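Local coordinates for protein beta-hexosaminidase (PDB 6JTJ) that probably takes part in peptidoglycan recycling by hydrolysing the terminal beta-1,4-linked N-acetylglucosamine from peptide-linked cell-wall fragments, at residues K210-H215 with I275-I280; P243-S248 with R282-F287; G289-D294 with A317-V322; L224-D229 with P257-Y262. All coordinates share one frame; numbering follows the deposited sequence.

Contact 1. Residues K210-H215 with I275-I280; sequences KHFPGH and IWLKQI. With NAG (2-acetamido-2-deoxy-beta-D-glucopyranose), chain I.
P213 sets the CB-CG edge of its ring over the indole of W276 where the end of strand 208-212 meets helix 274-284, two elements of the (beta/alpha)8 barrel that family 3 glycoside hydrolases use for catalysis. This is the tight part of the contact. CG of P213 sits 3.5 Å from the centroid of the W276 six-membered ring and 11° off its normal, a CH-pi contact, while CB of P213 reaches CZ3 of W276 at 3.5 Å. The proline follows a cis peptide bond, and its side chain crosses that of the tryptophan at about a right angle. CD1 of I280, one turn along the helix, covers the opposite indole face, so W276 is clamped between an aliphatic group on each side; the ring of Y262 meets it edge-to-face.

F212 turns its ring towards the helix with CG anti to the backbone N (chi1 178°). CE2 approaches the carbonyl O of W276 to 3.6 Å, with the oxygen at the ring edge, and CB of P213 lies over a face of the same ring. Packing is looser beyond this: CZ of F212 is 4.2 Å from CG2 of I280, and CD2 of F212 is 4.4 Å from CD2 of L277. K278 and Q279, which stay clear of the strand, are exposed.

At the start of 210-215, K210 and H211 hold N-acetylglucosamine. NZ of K210 bonds to O3 and O4 of the sugar and is paired with E107. ND1 of H211 bonds to D168, and its NE2 is hydrogen-bonded to O3 of the sugar at 2.9 Å, with a nearly straight angle of 164°.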
# COMPACT_ATOMS: atom_id res chain seq x y z
N LYS C 210 2.75 0.91 -15.17
CA LYS C 210 3.20 0.47 -13.85
C LYS C 210 2.49 -0.83 -13.48
O LYS C 210 1.31 -0.96 -13.82
CB LYS C 210 2.82 1.51 -12.79
CG LYS C 210 3.09 2.93 -13.19
CD LYS C 210 3.13 3.86 -11.97
CE LYS C 210 1.76 4.13 -11.38
NZ LYS C 210 1.77 5.47 -10.69
N HIS C 211 3.11 -1.78 -12.76
CA HIS C 211 4.51 -1.77 -12.33
C HIS C 211 5.14 -3.00 -12.93
O HIS C 211 4.81 -4.11 -12.55
CB HIS C 211 4.59 -1.79 -10.81
CG HIS C 211 3.83 -0.70 -10.15
ND1 HIS C 211 2.45 -0.72 -10.02
CD2 HIS C 211 4.24 0.46 -9.59
CE1 HIS C 211 2.05 0.37 -9.39
NE2 HIS C 211 3.12 1.10 -9.12
N PHE C 212 6.02 -2.80 -13.90
CA PHE C 212 6.58 -3.88 -14.71
C PHE C 212 7.35 -4.86 -13.84
O PHE C 212 8.17 -4.43 -13.02
CB PHE C 212 7.53 -3.31 -15.76
CG PHE C 212 8.19 -4.36 -16.60
CD1 PHE C 212 7.55 -4.85 -17.74
CD2 PHE C 212 9.42 -4.86 -16.27
CE1 PHE C 212 8.12 -5.82 -18.51
CE2 PHE C 212 10.03 -5.83 -17.06
CZ PHE C 212 9.38 -6.31 -18.18
N PRO C 213 7.17 -6.17 -14.05
CA PRO C 213 6.37 -6.87 -15.03
C PRO C 213 4.97 -7.28 -14.55
O PRO C 213 4.30 -8.09 -15.23
CB PRO C 213 7.20 -8.12 -15.28
CG PRO C 213 7.75 -8.43 -13.93
CD PRO C 213 7.98 -7.11 -13.26
N GLY C 214 4.50 -6.72 -13.43
CA GLY C 214 3.14 -6.98 -12.94
C GLY C 214 3.10 -7.17 -11.44
O GLY C 214 3.67 -8.11 -10.92
N HIS C 215 2.43 -6.25 -10.76
CA HIS C 215 2.38 -6.20 -9.30
C HIS C 215 1.09 -6.84 -8.76
O HIS C 215 0.88 -6.89 -7.54
CB HIS C 215 2.42 -4.72 -8.88
CG HIS C 215 2.94 -4.47 -7.50
ND1 HIS C 215 2.43 -5.08 -6.38
CD2 HIS C 215 3.91 -3.62 -7.06
CE1 HIS C 215 3.07 -4.65 -5.31
NE2 HIS C 215 3.97 -3.77 -5.69
N ILE C 275 18.05 -9.16 -16.07
CA ILE C 275 17.21 -10.13 -16.76
C ILE C 275 15.85 -9.47 -17.10
O ILE C 275 15.44 -9.45 -18.26
CB ILE C 275 17.05 -11.42 -15.93
CG1 ILE C 275 18.40 -12.16 -15.86
CG2 ILE C 275 15.99 -12.33 -16.54
CD1 ILE C 275 18.50 -13.21 -14.77
N TRP C 276 15.20 -8.90 -16.10
CA TRP C 276 13.90 -8.26 -16.33
C TRP C 276 14.01 -7.08 -17.28
O TRP C 276 13.22 -6.95 -18.21
CB TRP C 276 13.22 -7.84 -15.01
CG TRP C 276 12.54 -8.95 -14.34
CD1 TRP C 276 12.85 -9.49 -13.12
CD2 TRP C 276 11.41 -9.67 -14.82
NE1 TRP C 276 11.99 -10.52 -12.83
CE2 TRP C 276 11.11 -10.66 -13.87
CE3 TRP C 276 10.64 -9.60 -15.99
CZ2 TRP C 276 10.04 -11.56 -14.03
CZ3 TRP C 276 9.61 -10.50 -16.17
CH2 TRP C 276 9.30 -11.45 -15.18
N LEU C 277 14.99 -6.21 -17.04
CA LEU C 277 15.04 -4.93 -17.73
C LEU C 277 15.74 -4.98 -19.09
O LEU C 277 15.29 -4.34 -20.03
CB LEU C 277 15.68 -3.88 -16.82
CG LEU C 277 15.04 -3.70 -15.45
CD1 LEU C 277 15.76 -2.62 -14.66
CD2 LEU C 277 13.55 -3.38 -15.55
N LYS C 278 16.83 -5.74 -19.21
CA LYS C 278 17.56 -5.77 -20.47
C LYS C 278 17.10 -6.92 -21.33
O LYS C 278 16.72 -6.74 -22.48
CB LYS C 278 19.07 -5.85 -20.23
CG LYS C 278 19.61 -4.58 -19.61
CD LYS C 278 21.12 -4.62 -19.47
CE LYS C 278 21.60 -3.29 -18.93
NZ LYS C 278 23.00 -3.37 -18.46
N GLN C 279 17.12 -8.10 -20.77
CA GLN C 279 16.83 -9.28 -21.54
C GLN C 279 15.33 -9.34 -21.91
O GLN C 279 14.99 -9.58 -23.07
CB GLN C 279 17.34 -10.51 -20.75
CG GLN C 279 17.07 -11.89 -21.32
CD GLN C 279 17.59 -13.01 -20.43
OE1 GLN C 279 18.52 -12.81 -19.63
NE2 GLN C 279 16.99 -14.19 -20.55
N ILE C 280 14.44 -9.10 -20.94
CA ILE C 280 13.01 -9.24 -21.21
C ILE C 280 12.41 -7.96 -21.78
O ILE C 280 11.89 -7.96 -22.88
CB ILE C 280 12.24 -9.76 -19.98
CG1 ILE C 280 12.66 -11.21 -19.69
CG2 ILE C 280 10.75 -9.73 -20.22
CD1 ILE C 280 12.34 -11.70 -18.30
C1 NAG I . 5.86 3.93 -6.00
C2 NAG I . 4.43 3.60 -6.44
C3 NAG I . 4.20 4.05 -7.86
C4 NAG I . 4.62 5.50 -8.06
C5 NAG I . 6.08 5.70 -7.71
C6 NAG I . 6.46 7.18 -7.72
C7 NAG I . 3.04 1.60 -5.87
C8 NAG I . 2.04 2.53 -5.31
N2 NAG I . 4.13 2.19 -6.36
O1 NAG I . 5.95 4.00 -4.59
O3 NAG I . 2.83 3.85 -8.18
O4 NAG I . 4.38 5.94 -9.37
O5 NAG I . 6.30 5.22 -6.40
O6 NAG I . 5.76 7.94 -6.75
O7 NAG I . 2.85 0.37 -5.83

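Contact 2. Residues P243-S248 with R282-F287; sequences PFRIMS and RRDIGF
The R245 guanidinium carries CG1 of I285 over one face, 3.6 Å above its plane and near its centre, while OD1 of D284 lies at its edge. That edge contact is a salt bridge, NH2 of R245 to OD1 of D284 at 2.8 Å, made with the carboxylate plane at 90° to the guanidinium. NH1 of R245 has a second acidic partner in E237, so one cation serves two carboxylates. The F287 ring is met edge-on: OG of S248 lies near its plane, 3.4 Å from CD1 of F287. These groups join helix 242-249 to the C-terminal end of helix 274-284, two helices on the outside of the (beta/alpha)8 barrel; just after the latter, G286 leaves helical geometry with positive phi. S248 has OG anti to its backbone N (chi1 -180°), which carries the hydroxyl across to F287 and to CG2 of I285 at 3.9 Å. Two waters fill in the polar side. One donates to both R245 O and I285 O; the other donates to I285 O at 2.7 Å and is hydrogen-bonded to OG of S248. Within 282-287, NH1 of R282 gives a straight bond (165°) to F287 O, reaching it from above the carbonyl plane.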
# COMPACT_ATOMS: atom_id res chain seq x y z
N PRO C 243 -0.30 -6.74 -21.17
CA PRO C 243 -0.60 -5.30 -21.33
C PRO C 243 0.65 -4.43 -21.52
O PRO C 243 0.59 -3.43 -22.23
CB PRO C 243 -1.32 -4.93 -20.03
CG PRO C 243 -1.86 -6.23 -19.50
CD PRO C 243 -0.94 -7.32 -19.98
N PHE C 244 1.76 -4.82 -20.92
CA PHE C 244 3.00 -4.12 -21.09
C PHE C 244 3.50 -4.26 -22.54
O PHE C 244 3.88 -3.26 -23.14
CB PHE C 244 4.07 -4.61 -20.10
CG PHE C 244 3.81 -4.19 -18.67
CD1 PHE C 244 4.17 -2.95 -18.21
CD2 PHE C 244 3.20 -5.07 -17.78
CE1 PHE C 244 3.92 -2.56 -16.90
CE2 PHE C 244 2.95 -4.70 -16.47
CZ PHE C 244 3.29 -3.43 -16.03
N ARG C 245 3.47 -5.47 -23.09
CA ARG C 245 3.86 -5.66 -24.50
C ARG C 245 3.06 -4.80 -25.44
O ARG C 245 3.61 -4.12 -26.31
CB ARG C 245 3.66 -7.11 -24.92
CG ARG C 245 4.72 -8.05 -24.41
CD ARG C 245 4.54 -9.35 -25.18
NE ARG C 245 5.84 -9.97 -25.59
CZ ARG C 245 6.74 -10.50 -24.77
NH1 ARG C 245 6.52 -10.53 -23.47
NH2 ARG C 245 7.88 -11.01 -25.25
N ILE C 246 1.75 -4.82 -25.26
CA ILE C 246 0.84 -4.12 -26.15
C ILE C 246 1.04 -2.61 -26.02
O ILE C 246 1.08 -1.89 -27.02
CB ILE C 246 -0.61 -4.55 -25.85
CG1 ILE C 246 -0.79 -6.03 -26.21
CG2 ILE C 246 -1.59 -3.69 -26.63
CD1 ILE C 246 -2.08 -6.69 -25.69
N MET C 247 1.13 -2.11 -24.79
CA MET C 247 1.36 -0.67 -24.57
C MET C 247 2.70 -0.21 -25.14
O MET C 247 2.79 0.86 -25.74
CB MET C 247 1.27 -0.33 -23.11
CG MET C 247 -0.15 -0.38 -22.58
SD MET C 247 -1.05 1.10 -23.04
CE MET C 247 -0.42 2.30 -21.88
N SER C 248 3.73 -1.05 -24.97
CA SER C 248 5.02 -0.79 -25.55
C SER C 248 4.90 -0.63 -27.06
O SER C 248 5.37 0.35 -27.63
CB SER C 248 6.00 -1.92 -25.22
OG SER C 248 7.28 -1.66 -25.78
N ARG C 282 13.83 -4.83 -22.75
CA ARG C 282 14.51 -4.26 -23.92
C ARG C 282 14.53 -5.25 -25.08
O ARG C 282 13.98 -4.98 -26.14
CB ARG C 282 15.95 -3.83 -23.59
CG ARG C 282 16.11 -2.66 -22.64
CD ARG C 282 15.59 -1.37 -23.24
NE ARG C 282 15.84 -0.25 -22.35
CZ ARG C 282 15.10 0.86 -22.29
NH1 ARG C 282 14.04 1.03 -23.06
NH2 ARG C 282 15.45 1.83 -21.46
N ARG C 283 15.18 -6.39 -24.87
CA ARG C 283 15.44 -7.32 -25.98
C ARG C 283 14.19 -8.03 -26.47
O ARG C 283 13.88 -7.97 -27.64
CB ARG C 283 16.47 -8.40 -25.60
CG ARG C 283 17.55 -8.53 -26.64
CD ARG C 283 18.18 -9.87 -26.77
NE ARG C 283 18.40 -10.68 -25.59
CZ ARG C 283 17.53 -11.58 -25.14
NH1 ARG C 283 16.34 -11.72 -25.72
NH2 ARG C 283 17.85 -12.30 -24.08
N ASP C 284 13.52 -8.72 -25.57
CA ASP C 284 12.39 -9.55 -25.94
C ASP C 284 11.16 -8.71 -26.31
O ASP C 284 10.51 -8.98 -27.33
CB ASP C 284 12.10 -10.50 -24.79
CG ASP C 284 11.27 -11.68 -25.21
OD1 ASP C 284 10.45 -11.54 -26.13
OD2 ASP C 284 11.42 -12.74 -24.57
N ILE C 285 10.84 -7.70 -25.51
CA ILE C 285 9.66 -6.89 -25.76
C ILE C 285 9.91 -5.77 -26.77
O ILE C 285 8.99 -5.33 -27.45
CB ILE C 285 9.07 -6.34 -24.43
CG1 ILE C 285 8.54 -7.51 -23.60
CG2 ILE C 285 7.96 -5.32 -24.67
CD1 ILE C 285 8.22 -7.19 -22.17
N GLY C 286 11.14 -5.29 -26.85
CA GLY C 286 11.49 -4.22 -27.80
C GLY C 286 11.20 -2.82 -27.32
O GLY C 286 11.12 -1.88 -28.11
N PHE C 287 11.04 -2.65 -26.01
CA PHE C 287 10.69 -1.35 -25.45
C PHE C 287 11.87 -0.37 -25.59
O PHE C 287 12.98 -0.67 -25.18
CB PHE C 287 10.29 -1.51 -23.96
CG PHE C 287 9.96 -0.23 -23.27
CD1 PHE C 287 8.87 0.54 -23.66
CD2 PHE C 287 10.74 0.22 -22.21
CE1 PHE C 287 8.55 1.72 -22.99
CE2 PHE C 287 10.43 1.40 -21.54
CZ PHE C 287 9.35 2.16 -21.94
O HOH W 1 5.72 -5.28 -27.75
O HOH W 2 7.50 -3.09 -27.90

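Contact 3. Residues G289-D294 with A317-V322; sequences GVIFSD and AGCDIV
I291 and D320 are joined by two hydrogen bonds at the start of a parallel strand pair, 290-295 beside 321-323, neighbours in the (beta/alpha)8 barrel linked by a beta-alpha-beta crossover through helix 307-317. With CG beside the backbone N (chi1 -67°), D320 brings OD2 to I291 N at 2.9 Å, where the anti lone pair accepts a nearly straight N-H. D320 N donates to I291 O at 2.8 Å. OD2 also forms a salt bridge with R282; OD1 forms one with R349 and a hydrogen bond with N343. I291, with CG1 beside its backbone N (chi1 -61°), points CD1 at G318 O.

Further on, S293 N donates to I321 O at 2.9 Å; with the weak bond from I321 N to I291 O it makes the parallel bridge of F292 with I321. Those two side chains lie alongside each other and point the same way, with CG2 of I321 at the edge of the F292 ring, 3.8 Å from CE1. CG1 of V290 covers one face of that ring and also touches CD1 of I321. G318, in a Schellman motif, ends the crossover helix just before C319, whose SG packs 3.6 Å from CA of S293. The strand runs on to D294, the predicted nucleophile. The S293 hydroxyl, tucked between backbone N and carbonyl carbon (chi1 78°), accepts from L323 N and lies 3.3 Å from CA of V322.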
# COMPACT_ATOMS: atom_id res chain seq x y z
N GLY C 289 11.51 3.08 -24.53
CA GLY C 289 11.29 4.25 -23.71
C GLY C 289 12.10 4.27 -22.43
O GLY C 289 13.08 3.54 -22.28
N VAL C 290 11.68 5.13 -21.51
CA VAL C 290 12.35 5.28 -20.22
C VAL C 290 12.03 4.12 -19.29
O VAL C 290 10.87 3.71 -19.14
CB VAL C 290 11.90 6.57 -19.50
CG1 VAL C 290 12.32 6.58 -18.03
CG2 VAL C 290 12.42 7.78 -20.23
N ILE C 291 13.07 3.58 -18.66
CA ILE C 291 12.88 2.72 -17.51
C ILE C 291 13.28 3.55 -16.29
O ILE C 291 14.48 3.87 -16.12
CB ILE C 291 13.72 1.46 -17.62
CG1 ILE C 291 13.31 0.66 -18.85
CG2 ILE C 291 13.54 0.59 -16.37
CD1 ILE C 291 14.20 -0.53 -19.14
N PHE C 292 12.30 3.93 -15.47
CA PHE C 292 12.58 4.55 -14.19
C PHE C 292 13.03 3.53 -13.15
O PHE C 292 12.69 2.37 -13.26
CB PHE C 292 11.35 5.24 -13.64
CG PHE C 292 11.00 6.49 -14.36
CD1 PHE C 292 11.81 7.62 -14.28
CD2 PHE C 292 9.85 6.55 -15.13
CE1 PHE C 292 11.47 8.78 -14.93
CE2 PHE C 292 9.51 7.72 -15.79
CZ PHE C 292 10.32 8.84 -15.69
N SER C 293 13.78 3.96 -12.14
CA SER C 293 14.16 3.09 -11.02
C SER C 293 13.02 3.12 -10.00
O SER C 293 12.11 3.91 -10.13
CB SER C 293 15.43 3.59 -10.33
OG SER C 293 15.15 4.68 -9.47
N ASP C 294 13.09 2.31 -8.96
CA ASP C 294 12.18 2.62 -7.80
C ASP C 294 12.76 3.82 -7.06
O ASP C 294 13.90 4.19 -7.32
CB ASP C 294 11.93 1.47 -6.81
CG ASP C 294 12.76 0.24 -7.08
OD1 ASP C 294 13.74 0.35 -7.86
OD2 ASP C 294 12.39 -0.83 -6.52
N ALA C 317 21.63 -2.27 -13.88
CA ALA C 317 20.52 -3.17 -14.18
C ALA C 317 19.73 -2.81 -15.45
O ALA C 317 19.07 -3.67 -16.04
CB ALA C 317 19.56 -3.27 -13.00
N GLY C 318 19.75 -1.54 -15.85
CA GLY C 318 19.09 -1.09 -17.07
C GLY C 318 18.18 0.13 -16.93
O GLY C 318 17.60 0.56 -17.93
N CYS C 319 18.06 0.71 -15.74
CA CYS C 319 17.29 1.93 -15.56
C CYS C 319 17.98 3.11 -16.24
O CYS C 319 19.20 3.22 -16.19
CB CYS C 319 17.13 2.27 -14.09
SG CYS C 319 16.30 1.01 -13.11
N ASP C 320 17.18 3.97 -16.88
CA ASP C 320 17.67 5.19 -17.51
C ASP C 320 17.78 6.30 -16.49
O ASP C 320 18.73 7.10 -16.53
CB ASP C 320 16.71 5.66 -18.60
CG ASP C 320 16.65 4.73 -19.77
OD1 ASP C 320 17.67 4.59 -20.47
OD2 ASP C 320 15.58 4.15 -20.02
N ILE C 321 16.79 6.38 -15.60
CA ILE C 321 16.61 7.51 -14.73
C ILE C 321 16.27 7.03 -13.32
O ILE C 321 15.40 6.19 -13.15
CB ILE C 321 15.46 8.39 -15.23
CG1 ILE C 321 15.82 9.06 -16.56
CG2 ILE C 321 15.09 9.46 -14.21
CD1 ILE C 321 14.62 9.51 -17.38
N VAL C 322 16.98 7.54 -12.32
CA VAL C 322 16.75 7.14 -10.95
C VAL C 322 15.94 8.19 -10.22
O VAL C 322 16.16 9.39 -10.38
CB VAL C 322 18.05 6.82 -10.17
CG1 VAL C 322 18.77 5.62 -10.78
CG2 VAL C 322 19.00 8.01 -10.11

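Contact 4. Residues L224-D229 with P257-Y262; sequences LVLPED and PAHVVY
L226, from a poorly ordered part of its loop, lies over one face of the H259 ring: CD1 stands 3.9 Å from the ring centroid and just 2° off the normal, a CH-pi contact. The loop joins strand 208-212 to helix 233-238 of the (beta/alpha)8 barrel and, just before this segment, carries H223, the predicted proton donor/acceptor. CG of L226 is anti to its backbone N, and the side chain crosses the imidazole at about a right angle, with CD2 near CE1 of H259 at 3.6 Å. Because this leucine is poorly ordered, the fine detail of its fit is less certain than the rest. H259 is the centre of an inverse gamma turn and also packs against D294, the predicted nucleophile, so the leucine lies over a histidine next to the active site. L224, farther out, packs on V225 of the second subunit.

Beyond the turn, residues 225-229 and 259-262 run in similar directions (32° apart), and a single bridge pairs E228 with V261. V261 N donates to P227 O at 3.1 Å, and D229 N donates to V261 O at 2.8 Å; both bonds are close to straight. CG2 of V261 touches CD1 of L226, while CD of P227 lies 3.3 Å from O of H259.

The better buried end belongs to D229 and Y262, whose carboxylate and ring planes are 35° apart. OD2 of D229 is paired with R231, and Y262 OH bonds to G214 O. CG1 of V260 covers one face of the tyrosine ring, and CB of D229 approaches CD2 of Y262 to 3.5 Å.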
# COMPACT_ATOMS: atom_id res chain seq x y z
N LEU C 224 6.03 -1.09 2.71
CA LEU C 224 7.50 -1.29 2.76
C LEU C 224 8.04 -2.73 2.99
O LEU C 224 9.14 -2.91 3.46
CB LEU C 224 8.18 -0.56 3.94
CG LEU C 224 7.69 0.83 4.32
CD1 LEU C 224 8.16 1.04 5.73
CD2 LEU C 224 8.17 1.93 3.40
N VAL C 225 7.28 -3.75 2.63
CA VAL C 225 7.72 -5.11 2.52
C VAL C 225 8.13 -5.24 1.05
O VAL C 225 7.75 -4.40 0.25
CB VAL C 225 6.55 -6.03 2.86
CG1 VAL C 225 6.77 -7.44 2.38
CG2 VAL C 225 6.21 -5.95 4.35
N LEU C 226 8.93 -6.26 0.75
CA LEU C 226 9.38 -6.63 -0.60
C LEU C 226 8.91 -8.03 -0.99
O LEU C 226 9.60 -9.00 -0.81
CB LEU C 226 10.90 -6.52 -0.74
CG LEU C 226 11.51 -7.05 -2.05
CD1 LEU C 226 10.65 -6.79 -3.26
CD2 LEU C 226 12.95 -6.66 -2.35
N PRO C 227 7.75 -8.08 -1.59
CA PRO C 227 6.93 -9.25 -1.85
C PRO C 227 7.56 -10.20 -2.85
O PRO C 227 8.43 -9.82 -3.63
CB PRO C 227 5.63 -8.67 -2.41
CG PRO C 227 5.68 -7.20 -2.11
CD PRO C 227 7.14 -6.87 -2.14
N GLU C 228 7.09 -11.44 -2.85
CA GLU C 228 7.60 -12.48 -3.72
C GLU C 228 6.50 -13.08 -4.58
O GLU C 228 5.47 -13.51 -4.06
CB GLU C 228 8.24 -13.57 -2.87
CG GLU C 228 9.38 -14.28 -3.55
CD GLU C 228 10.01 -15.30 -2.60
OE1 GLU C 228 10.74 -14.85 -1.69
OE2 GLU C 228 9.75 -16.53 -2.74
N ASP C 229 6.71 -13.09 -5.89
CA ASP C 229 5.76 -13.67 -6.85
C ASP C 229 6.42 -14.93 -7.37
O ASP C 229 7.36 -14.87 -8.13
CB ASP C 229 5.49 -12.67 -8.00
CG ASP C 229 4.40 -13.13 -8.99
OD1 ASP C 229 4.23 -14.34 -9.20
OD2 ASP C 229 3.73 -12.25 -9.59
N PRO C 257 9.11 0.02 -12.52
CA PRO C 257 9.20 -1.39 -12.20
C PRO C 257 8.54 -1.71 -10.88
O PRO C 257 8.42 -0.84 -10.02
CB PRO C 257 10.71 -1.62 -12.11
CG PRO C 257 11.21 -0.35 -11.52
CD PRO C 257 10.31 0.75 -12.08
N ALA C 258 8.12 -2.95 -10.73
CA ALA C 258 7.61 -3.44 -9.45
C ALA C 258 8.77 -3.71 -8.50
O ALA C 258 9.79 -4.26 -8.90
CB ALA C 258 6.80 -4.71 -9.66
N HIS C 259 8.60 -3.31 -7.24
CA HIS C 259 9.51 -3.70 -6.18
C HIS C 259 9.08 -5.07 -5.69
O HIS C 259 8.46 -5.22 -4.63
CB HIS C 259 9.47 -2.66 -5.05
CG HIS C 259 10.56 -2.81 -4.04
ND1 HIS C 259 11.88 -3.07 -4.36
CD2 HIS C 259 10.50 -2.73 -2.70
CE1 HIS C 259 12.58 -3.15 -3.24
NE2 HIS C 259 11.76 -2.95 -2.22
N VAL C 260 9.37 -6.07 -6.51
CA VAL C 260 8.86 -7.42 -6.31
C VAL C 260 9.92 -8.37 -6.86
O VAL C 260 10.48 -8.11 -7.92
CB VAL C 260 7.54 -7.63 -7.08
CG1 VAL C 260 7.12 -9.09 -7.07
CG2 VAL C 260 6.42 -6.78 -6.49
N VAL C 261 10.15 -9.48 -6.16
CA VAL C 261 11.05 -10.52 -6.63
C VAL C 261 10.25 -11.63 -7.26
O VAL C 261 9.23 -12.06 -6.71
CB VAL C 261 11.90 -11.11 -5.48
CG1 VAL C 261 12.90 -12.10 -6.02
CG2 VAL C 261 12.62 -10.01 -4.74
N TYR C 262 10.71 -12.08 -8.42
CA TYR C 262 10.08 -13.16 -9.16
C TYR C 262 11.14 -14.27 -9.25
O TYR C 262 11.82 -14.39 -10.27
CB TYR C 262 9.66 -12.68 -10.56
CG TYR C 262 8.76 -11.45 -10.54
CD1 TYR C 262 9.27 -10.18 -10.35
CD2 TYR C 262 7.39 -11.57 -10.75
CE1 TYR C 262 8.45 -9.07 -10.34
CE2 TYR C 262 6.56 -10.46 -10.72
CZ TYR C 262 7.11 -9.21 -10.52
OH TYR C 262 6.29 -8.12 -10.50

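How the contacts relate
From the N terminus, residues 210-215 open contact 1, 224-229 open contact 4 and 243-248 open contact 2. Contact 4 closes first, at 257-262, tying the loop before helix 233-238 to strand 261-262; it is nested within the loop that contact 1 closes at 275-280, where strand 208-212 meets helix 274-284. Contact 2 closes at 282-287, joining helices 242-249 and 274-284, and therefore crosses both. Contact 3 follows in series, pairing strands 290-295 and 321-323. Contacts 1 and 2 share helix 274-284, and F212 O with A258 N ties contact 1 to contact 4. R282 connects contact 2 to D320 of contact 3, while D294 and H259 bring contacts 3 and 4 together.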